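Local structure of endoglucanase A (Clostridium acetobutylicum, 3IK2) at residues V5-N10 and T429-T434; S292-V297 and K301-A306; N403-N408 and K440-V445. The protein probably cleaves internal beta-1,4-glucosidic bonds in cellulose and related glucans, as a glycoside hydrolase of family 44 built around a TIM-like barrel. All coordinates share one frame; numbering follows the deposited sequence.

The chain begins on strand 2-15 of the mixed beta-sheet, then builds the eight-stranded parallel barrel before returning to that sheet. Contact 1 closes this excursion, bringing V5-N10 against T429-T434 across 418 residues. Contact 2 falls within the same excursion and is purely local, linking the loop and first helical residue, S292-V297, to the next turn of helix 297-305. Contact 3 opens at N403-N408 and closes on K440-V445, beyond the end of contact 1, so the two cross. They also touch: strands 427-433 and 440-447 are antiparallel neighbours. Contact 1 thus joins two strands of one sheet with a third between them, and contact 3 brings the loop after helix 393-403 onto that sheet.

Contact 1 of 3, residues V5-N10 and T429-T434; sequences VNIDTN and TYASVT
Ile-7 lays its side chain over the methyl of Ala-431, with CG2 3.9 Å from Ala-431 CB and both CG1 and CD1 only slightly farther off. CG1 stands beside the backbone N and CG2 anti to it (chi1 -59°), which turns both branches onto the same methyl. Two residues earlier on each strand, Val-5 and Thr-429 meet tip to tip, CG2 of Val-5 lying 3.9 Å from CG2 of Thr-429. At the other end, Thr-9 and Val-433 cross at about a right angle, methyl to methyl, with Thr-9 CG2 4.0 Å from Val-433 CG2. The hydroxyl of Thr-9 instead bonds to Ser-462 and to a bound glycerol. At the end of the strand, Asp-8 OD2 takes the backbone N of Asn-10 at 2.8 Å, an Asx turn. The two backbones run within 18° of each other with no hydrogen bond between them; the Ile-7 and Ala-431 CA atoms are 7.2 Å apart. In the curled mixed sheet, strand 415-421 lies between strands 2-15 and 427-433, its Cys-419 touching Val-5, Ile-7 and Ala-431, while Met-441 and Ile-443 of strand 440-447 and Val-460 of strand 454-461 also pack on Ile-7.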
loop_
_atom_site.group_PDB
_atom_site.type_symbol
_atom_site.label_atom_id
_atom_site.label_comp_id
_atom_site.label_asym_id
_atom_site.label_seq_id
_atom_site.Cartn_x
_atom_site.Cartn_y
_atom_site.Cartn_z
ATOM N N VAL A 5 16.499 -10.935 22.300
ATOM C CA VAL A 5 15.412 -10.022 21.976
ATOM C C VAL A 5 14.953 -9.354 23.250
ATOM O O VAL A 5 14.403 -10.000 24.147
ATOM C CB VAL A 5 14.218 -10.755 21.362
ATOM C CG1 VAL A 5 13.052 -9.742 20.984
ATOM C CG2 VAL A 5 14.685 -11.616 20.175
ATOM N N ASN A 6 15.158 -8.044 23.283
ATOM C CA ASN A 6 14.804 -7.195 24.400
ATOM C C ASN A 6 13.537 -6.385 24.109
ATOM O O ASN A 6 13.532 -5.463 23.258
ATOM C CB ASN A 6 15.981 -6.274 24.736
ATOM C CG ASN A 6 17.218 -7.048 25.192
ATOM O OD1 ASN A 6 17.118 -8.095 25.832
ATOM N ND2 ASN A 6 18.395 -6.521 24.877
ATOM N N ILE A 7 12.465 -6.747 24.810
ATOM C CA ILE A 7 11.180 -6.057 24.680
ATOM C C ILE A 7 10.942 -5.142 25.898
ATOM O O ILE A 7 11.179 -5.527 27.040
ATOM C CB ILE A 7 9.998 -7.085 24.442
ATOM C CG1 ILE A 7 10.263 -7.896 23.167
ATOM C CG2 ILE A 7 8.641 -6.402 24.340
ATOM C CD1 ILE A 7 9.515 -9.223 23.082
ATOM N N ASP A 8 10.486 -3.924 25.642
ATOM C CA ASP A 8 10.024 -3.046 26.709
ATOM C C ASP A 8 8.638 -2.514 26.369
ATOM O O ASP A 8 8.513 -1.677 25.496
ATOM C CB ASP A 8 11.008 -1.885 26.906
ATOM C CG ASP A 8 10.640 -0.986 28.097
ATOM O OD1 ASP A 8 11.511 -0.197 28.521
ATOM O OD2 ASP A 8 9.488 -1.065 28.607
ATOM N N THR A 9 7.606 -2.987 27.063
ATOM C CA THR A 9 6.222 -2.592 26.729
ATOM C C THR A 9 5.876 -1.150 27.125
ATOM O O THR A 9 4.780 -0.671 26.830
ATOM C CB THR A 9 5.156 -3.566 27.302
ATOM O OG1 THR A 9 5.204 -3.538 28.732
ATOM C CG2 THR A 9 5.396 -5.001 26.801
ATOM N N ASN A 10 6.835 -0.471 27.764
ATOM C CA ASN A 10 6.674 0.904 28.233
ATOM C C ASN A 10 7.642 1.848 27.533
ATOM O O ASN A 10 7.770 3.004 27.924
ATOM C CB ASN A 10 6.864 0.986 29.766
ATOM C CG ASN A 10 6.251 2.274 30.397
ATOM O OD1 ASN A 10 6.904 2.961 31.200
ATOM N ND2 ASN A 10 5.004 2.583 30.044
ATOM N N THR A 429 12.037 -9.001 14.415
ATOM C CA THR A 429 11.186 -9.148 15.617
ATOM C C THR A 429 10.340 -7.888 15.824
ATOM O O THR A 429 10.862 -6.772 15.804
ATOM C CB THR A 429 12.004 -9.401 16.933
ATOM O OG1 THR A 429 12.893 -8.287 17.178
ATOM C CG2 THR A 429 12.788 -10.751 16.872
ATOM N N TYR A 430 9.037 -8.094 16.006
ATOM C CA TYR A 430 8.080 -7.018 16.277
ATOM C C TYR A 430 7.283 -7.444 17.492
ATOM O O TYR A 430 6.919 -8.598 17.610
ATOM C CB TYR A 430 7.166 -6.737 15.030
ATOM C CG TYR A 430 7.997 -6.411 13.779
ATOM C CD1 TYR A 430 8.552 -5.148 13.602
ATOM C CD2 TYR A 430 8.280 -7.393 12.811
ATOM C CE1 TYR A 430 9.353 -4.856 12.498
ATOM C CE2 TYR A 430 9.053 -7.104 11.699
ATOM C CZ TYR A 430 9.595 -5.839 11.557
ATOM O OH TYR A 430 10.372 -5.531 10.463
ATOM N N ALA A 431 7.053 -6.521 18.410
ATOM C CA ALA A 431 6.175 -6.776 19.561
ATOM C C ALA A 431 5.088 -5.736 19.612
ATOM O O ALA A 431 5.324 -4.561 19.275
ATOM C CB ALA A 431 6.982 -6.783 20.871
ATOM N N SER A 432 3.895 -6.151 20.016
ATOM C CA SER A 432 2.790 -5.220 20.177
ATOM C C SER A 432 1.952 -5.505 21.425
ATOM O O SER A 432 1.849 -6.654 21.911
ATOM C CB SER A 432 1.870 -5.218 18.945
ATOM O OG SER A 432 1.242 -6.473 18.807
ATOM N N VAL A 433 1.322 -4.449 21.921
ATOM C CA VAL A 433 0.366 -4.602 23.009
ATOM C C VAL A 433 -1.004 -4.194 22.430
ATOM O O VAL A 433 -1.067 -3.627 21.356
ATOM C CB VAL A 433 0.874 -3.840 24.292
ATOM C CG1 VAL A 433 -0.234 -3.372 25.125
ATOM C CG2 VAL A 433 1.824 -4.738 25.120
ATOM N N THR A 434 -2.091 -4.540 23.109
ATOM C CA THR A 434 -3.440 -4.225 22.654
ATOM C C THR A 434 -4.021 -3.231 23.670
ATOM O O THR A 434 -4.112 -3.540 24.870
ATOM C CB THR A 434 -4.287 -5.524 22.517
ATOM O OG1 THR A 434 -3.626 -6.438 21.620
ATOM C CG2 THR A 434 -5.704 -5.236 22.011
#

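Contact 2 of 3, residues S292-V297 and K301-A306; sequences SDTSNV and KARMQA
Lys-301 runs its side chain past the carbonyl and side chain of Val-297, one helical turn earlier: CB lies 3.5 Å from Val-297 O, and CG 3.4 Å from the same oxygen. CD then passes toward the valine branch, CE comes to 3.8 Å from Val-297 CG1, and NZ ends 3.9 Å from that methyl. With CG anti to the carbonyl carbon (chi1 -77°) and the chain extended beyond it, the aliphatic part is laid obliquely across Val-297. At its root, Lys-301 N donates to Val-297 O at 2.8 Å, an alpha-helical bond of the first turn of helix 297-305. Asn-296 is the N-cap of this helix: its OD1 accepts from Cys-299 N, while its ND2 bonds to Gly-285 O. Farther back, Asp-293 OD1 forms an Asx turn with Ser-295 N and also receives Ser-295 OG at 2.7 Å, through its syn lone pair. Arg-303 bends at chi3 back toward this loop, where its NH1 lies 4.1 Å from Thr-294 CG2. A water in the guanidinium plane accepts from Arg-303 NH2 at 2.9 Å, but is modelled too close to Asp-293 O for a bridge to that carbonyl to be relied on. The same buried guanidinium is held by Val-289 O through NH2, and by Asn-300 OD1 and Ser-362 OG through NH1.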
loop_
_atom_site.group_PDB
_atom_site.type_symbol
_atom_site.label_atom_id
_atom_site.label_comp_id
_atom_site.label_asym_id
_atom_site.label_seq_id
_atom_site.Cartn_x
_atom_site.Cartn_y
_atom_site.Cartn_z
ATOM N N SER A 292 9.374 -13.848 -9.963
ATOM C CA SER A 292 8.652 -15.043 -9.536
ATOM C C SER A 292 9.558 -16.295 -9.455
ATOM O O SER A 292 9.151 -17.338 -8.933
ATOM C CB SER A 292 7.513 -15.300 -10.502
ATOM O OG SER A 292 7.994 -15.912 -11.684
ATOM N N ASP A 293 10.782 -16.177 -9.979
ATOM C CA ASP A 293 11.755 -17.264 -9.969
ATOM C C ASP A 293 12.440 -17.469 -8.600
ATOM O O ASP A 293 13.379 -16.744 -8.217
ATOM C CB ASP A 293 12.774 -17.052 -11.091
ATOM C CG ASP A 293 13.943 -18.041 -11.043
ATOM O OD1 ASP A 293 13.786 -19.199 -10.629
ATOM O OD2 ASP A 293 15.046 -17.636 -11.450
ATOM N N THR A 294 11.996 -18.498 -7.882
ATOM C CA THR A 294 12.532 -18.767 -6.548
ATOM C C THR A 294 13.621 -19.894 -6.513
ATOM O O THR A 294 14.008 -20.360 -5.436
ATOM C CB THR A 294 11.380 -19.016 -5.540
ATOM O OG1 THR A 294 10.631 -20.162 -5.949
ATOM C CG2 THR A 294 10.450 -17.819 -5.500
ATOM N N SER A 295 14.110 -20.322 -7.684
ATOM C CA SER A 295 15.254 -21.254 -7.717
ATOM C C SER A 295 16.574 -20.524 -7.377
ATOM O O SER A 295 17.523 -21.145 -6.946
ATOM C CB SER A 295 15.370 -21.974 -9.058
ATOM O OG SER A 295 15.629 -21.056 -10.102
ATOM N N ASN A 296 16.576 -19.201 -7.526
ATOM C CA ASN A 296 17.746 -18.352 -7.311
ATOM C C ASN A 296 17.848 -17.995 -5.835
ATOM O O ASN A 296 17.106 -17.125 -5.339
ATOM C CB ASN A 296 17.601 -17.091 -8.178
ATOM C CG ASN A 296 18.832 -16.236 -8.197
ATOM O OD1 ASN A 296 19.637 -16.234 -7.274
ATOM N ND2 ASN A 296 18.972 -15.459 -9.267
ATOM N N VAL A 297 18.761 -18.666 -5.134
ATOM C CA VAL A 297 18.872 -18.558 -3.676
ATOM C C VAL A 297 19.360 -17.197 -3.180
ATOM O O VAL A 297 18.837 -16.660 -2.185
ATOM C CB VAL A 297 19.721 -19.716 -3.079
ATOM C CG1 VAL A 297 20.094 -19.441 -1.600
ATOM C CG2 VAL A 297 18.968 -21.032 -3.210
ATOM N N LYS A 301 17.410 -14.624 -0.848
ATOM C CA LYS A 301 18.039 -14.006 0.336
ATOM C C LYS A 301 17.910 -12.493 0.340
ATOM O O LYS A 301 17.529 -11.905 1.340
ATOM C CB LYS A 301 19.518 -14.405 0.450
ATOM C CG LYS A 301 19.686 -15.784 0.971
ATOM C CD LYS A 301 21.120 -16.285 0.871
ATOM C CE LYS A 301 21.219 -17.653 1.520
ATOM N NZ LYS A 301 22.521 -18.322 1.239
ATOM N N ALA A 302 18.261 -11.875 -0.783
ATOM C CA ALA A 302 18.076 -10.459 -0.979
ATOM C C ALA A 302 16.630 -10.036 -0.742
ATOM O O ALA A 302 16.391 -8.910 -0.258
ATOM C CB ALA A 302 18.508 -10.074 -2.393
ATOM N N ARG A 303 15.681 -10.910 -1.110
ATOM C CA ARG A 303 14.248 -10.633 -0.978
ATOM C C ARG A 303 13.860 -10.381 0.469
ATOM O O ARG A 303 13.223 -9.385 0.771
ATOM C CB ARG A 303 13.403 -11.776 -1.570
ATOM C CG ARG A 303 11.883 -11.638 -1.385
ATOM C CD ARG A 303 11.066 -12.722 -2.142
ATOM N NE ARG A 303 11.338 -12.671 -3.567
ATOM C CZ ARG A 303 11.986 -13.616 -4.254
ATOM N NH1 ARG A 303 12.421 -14.721 -3.646
ATOM N NH2 ARG A 303 12.197 -13.456 -5.559
ATOM N N MET A 304 14.261 -11.288 1.359
ATOM C CA MET A 304 13.980 -11.185 2.800
ATOM C C MET A 304 14.715 -10.044 3.476
ATOM O O MET A 304 14.228 -9.505 4.448
ATOM C CB MET A 304 14.305 -12.518 3.494
ATOM C CG MET A 304 13.513 -13.699 2.930
ATOM S SD MET A 304 13.908 -15.262 3.760
ATOM C CE MET A 304 15.456 -15.716 2.939
ATOM N N GLN A 305 15.876 -9.660 2.942
ATOM C CA GLN A 305 16.604 -8.473 3.434
ATOM C C GLN A 305 16.037 -7.154 2.908
ATOM O O GLN A 305 16.239 -6.099 3.512
ATOM C CB GLN A 305 18.103 -8.551 3.075
ATOM C CG GLN A 305 18.848 -9.799 3.611
ATOM C CD GLN A 305 18.653 -10.018 5.097
ATOM O OE1 GLN A 305 18.463 -9.066 5.842
ATOM N NE2 GLN A 305 18.694 -11.290 5.544
ATOM N N ALA A 306 15.366 -7.211 1.762
ATOM C CA ALA A 306 14.974 -6.002 1.029
ATOM C C ALA A 306 14.098 -5.034 1.852
ATOM O O ALA A 306 14.276 -3.824 1.750
ATOM C CB ALA A 306 14.321 -6.348 -0.325
HETATM O O HOH W 1 14.174 -15.343 -6.419
#

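Contact 3 of 3, residues N403-N408 and K440-V445; sequences NNYDGN and KMDIIV
Tyr-405 meets Asp-442 and Lys-440 with the two backbones well apart: the closest CA pair, Tyr-405 to Ile-444, is separated by 11.1 Å, so the irregular loop reaches strand 440-447 through these three side chains. Asn-404 is where the chain leaves helix 393-403, and the turn that follows passes through Gly-407 with positive phi. Tyr-405 points toward the strand, its ring set between the backbone N and the carbonyl carbon (chi1 53°). Tyr-405 OH ends 4.1 Å from Asp-442 OD1 and 4.3 Å from Lys-440 NZ, both beyond bonding distance. The tyrosine and aspartate side chains cross at about a right angle, with ring and carboxylate planes 63° apart. Asp-442 OD1 is instead engaged by His-506 NE2, and Lys-440 NZ makes a long salt bridge of 3.9 Å to Asp-442 OD2, which would probably still favour the ionised carboxylate. The loop after helix 393-403, which itself follows the last barrel strand 379-384, is here packed on the mixed beta-sheet: Tyr-405 meets Trp-472 edge-to-face, its ring also meets that of His-506, and it touches Val-508 of strand 503-510, the neighbour of strand 440-447. The loop turns next through an Asx turn. Asp-406 OD1 accepts from Asn-408 N at 2.6 Å, met from above the carboxylate plane, and its OD2 bonds to Ser-410 OG.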
loop_
_atom_site.group_PDB
_atom_site.type_symbol
_atom_site.label_atom_id
_atom_site.label_comp_id
_atom_site.label_asym_id
_atom_site.label_seq_id
_atom_site.Cartn_x
_atom_site.Cartn_y
_atom_site.Cartn_z
ATOM N N ASN A 403 -3.305 -11.342 11.483
ATOM C CA ASN A 403 -4.723 -11.124 11.856
ATOM C C ASN A 403 -5.681 -12.308 11.741
ATOM O O ASN A 403 -6.877 -12.185 11.954
ATOM C CB ASN A 403 -5.296 -9.952 11.071
ATOM C CG ASN A 403 -4.564 -8.677 11.354
ATOM O OD1 ASN A 403 -4.494 -8.256 12.504
ATOM N ND2 ASN A 403 -3.969 -8.076 10.317
ATOM N N ASN A 404 -5.156 -13.459 11.403
ATOM C CA ASN A 404 -5.960 -14.654 11.494
ATOM C C ASN A 404 -5.044 -15.857 11.600
ATOM O O ASN A 404 -5.093 -16.752 10.785
ATOM C CB ASN A 404 -6.909 -14.750 10.302
ATOM C CG ASN A 404 -7.863 -15.912 10.419
ATOM O OD1 ASN A 404 -8.126 -16.399 11.512
ATOM N ND2 ASN A 404 -8.403 -16.350 9.291
ATOM N N TYR A 405 -4.165 -15.836 12.589
ATOM C CA TYR A 405 -3.146 -16.886 12.722
ATOM C C TYR A 405 -3.735 -18.208 13.222
ATOM O O TYR A 405 -3.229 -19.281 12.899
ATOM C CB TYR A 405 -2.012 -16.424 13.626
ATOM C CG TYR A 405 -2.470 -15.915 14.973
ATOM C CD1 TYR A 405 -2.546 -16.761 16.066
ATOM C CD2 TYR A 405 -2.819 -14.590 15.155
ATOM C CE1 TYR A 405 -2.956 -16.289 17.306
ATOM C CE2 TYR A 405 -3.222 -14.119 16.394
ATOM C CZ TYR A 405 -3.285 -14.972 17.456
ATOM O OH TYR A 405 -3.712 -14.502 18.681
ATOM N N ASP A 406 -4.805 -18.120 14.004
ATOM C CA ASP A 406 -5.404 -19.305 14.598
ATOM C C ASP A 406 -6.679 -19.736 13.876
ATOM O O ASP A 406 -7.360 -20.652 14.331
ATOM C CB ASP A 406 -5.683 -19.070 16.087
ATOM C CG ASP A 406 -6.713 -17.986 16.313
ATOM O OD1 ASP A 406 -7.242 -17.460 15.292
ATOM O OD2 ASP A 406 -6.965 -17.649 17.506
ATOM N N GLY A 407 -7.008 -19.080 12.760
ATOM C CA GLY A 407 -8.233 -19.401 12.023
ATOM C C GLY A 407 -9.494 -18.909 12.716
ATOM O O GLY A 407 -10.610 -19.189 12.270
ATOM N N ASN A 408 -9.319 -18.170 13.810
ATOM C CA ASN A 408 -10.436 -17.616 14.569
ATOM C C ASN A 408 -10.396 -16.103 14.560
ATOM O O ASN A 408 -10.989 -15.459 15.419
ATOM C CB ASN A 408 -10.408 -18.124 16.008
ATOM C CG ASN A 408 -10.708 -19.616 16.110
ATOM O OD1 ASN A 408 -10.044 -20.338 16.864
ATOM N ND2 ASN A 408 -11.703 -20.091 15.345
ATOM N N LYS A 440 -2.534 -9.549 27.227
ATOM C CA LYS A 440 -1.710 -10.133 26.159
ATOM C C LYS A 440 -0.676 -9.276 25.397
ATOM O O LYS A 440 -0.870 -8.094 25.134
ATOM C CB LYS A 440 -2.597 -10.864 25.160
ATOM C CG LYS A 440 -3.106 -10.031 24.056
ATOM C CD LYS A 440 -3.622 -10.983 23.041
ATOM C CE LYS A 440 -4.603 -10.283 22.183
ATOM N NZ LYS A 440 -4.852 -11.137 21.039
ATOM N N MET A 441 0.402 -9.939 25.013
ATOM C CA MET A 441 1.405 -9.375 24.144
ATOM C C MET A 441 1.587 -10.267 22.921
ATOM O O MET A 441 1.582 -11.490 23.037
ATOM C CB MET A 441 2.743 -9.200 24.877
ATOM C CG MET A 441 3.848 -8.858 23.895
ATOM S SD MET A 441 5.447 -8.547 24.548
ATOM C CE MET A 441 5.631 -9.760 25.828
ATOM N N ASP A 442 1.745 -9.636 21.756
ATOM C CA ASP A 442 1.865 -10.337 20.481
ATOM C C ASP A 442 3.236 -10.065 19.932
ATOM O O ASP A 442 3.698 -8.924 19.971
ATOM C CB ASP A 442 0.805 -9.879 19.483
ATOM C CG ASP A 442 -0.566 -10.421 19.817
ATOM O OD1 ASP A 442 -0.879 -11.574 19.462
ATOM O OD2 ASP A 442 -1.327 -9.676 20.454
ATOM N N ILE A 443 3.905 -11.124 19.475
ATOM C CA ILE A 443 5.261 -10.985 18.974
ATOM C C ILE A 443 5.337 -11.677 17.620
ATOM O O ILE A 443 4.884 -12.811 17.475
ATOM C CB ILE A 443 6.310 -11.562 19.953
ATOM C CG1 ILE A 443 6.110 -10.999 21.363
ATOM C CG2 ILE A 443 7.713 -11.221 19.495
ATOM C CD1 ILE A 443 6.815 -11.806 22.459
ATOM N N ILE A 444 5.881 -10.976 16.632
ATOM C CA ILE A 444 6.259 -11.607 15.360
ATOM C C ILE A 444 7.753 -11.833 15.361
ATOM O O ILE A 444 8.543 -10.904 15.612
ATOM C CB ILE A 444 5.868 -10.743 14.114
ATOM C CG1 ILE A 444 4.384 -10.414 14.126
ATOM C CG2 ILE A 444 6.256 -11.458 12.774
ATOM C CD1 ILE A 444 3.474 -11.625 13.939
ATOM N N VAL A 445 8.140 -13.077 15.088
ATOM C CA VAL A 445 9.543 -13.452 15.051
ATOM C C VAL A 445 9.771 -14.302 13.812
ATOM O O VAL A 445 9.057 -15.287 13.585
ATOM C CB VAL A 445 9.969 -14.221 16.356
ATOM C CG1 VAL A 445 11.426 -14.544 16.325
ATOM C CG2 VAL A 445 9.719 -13.369 17.567
#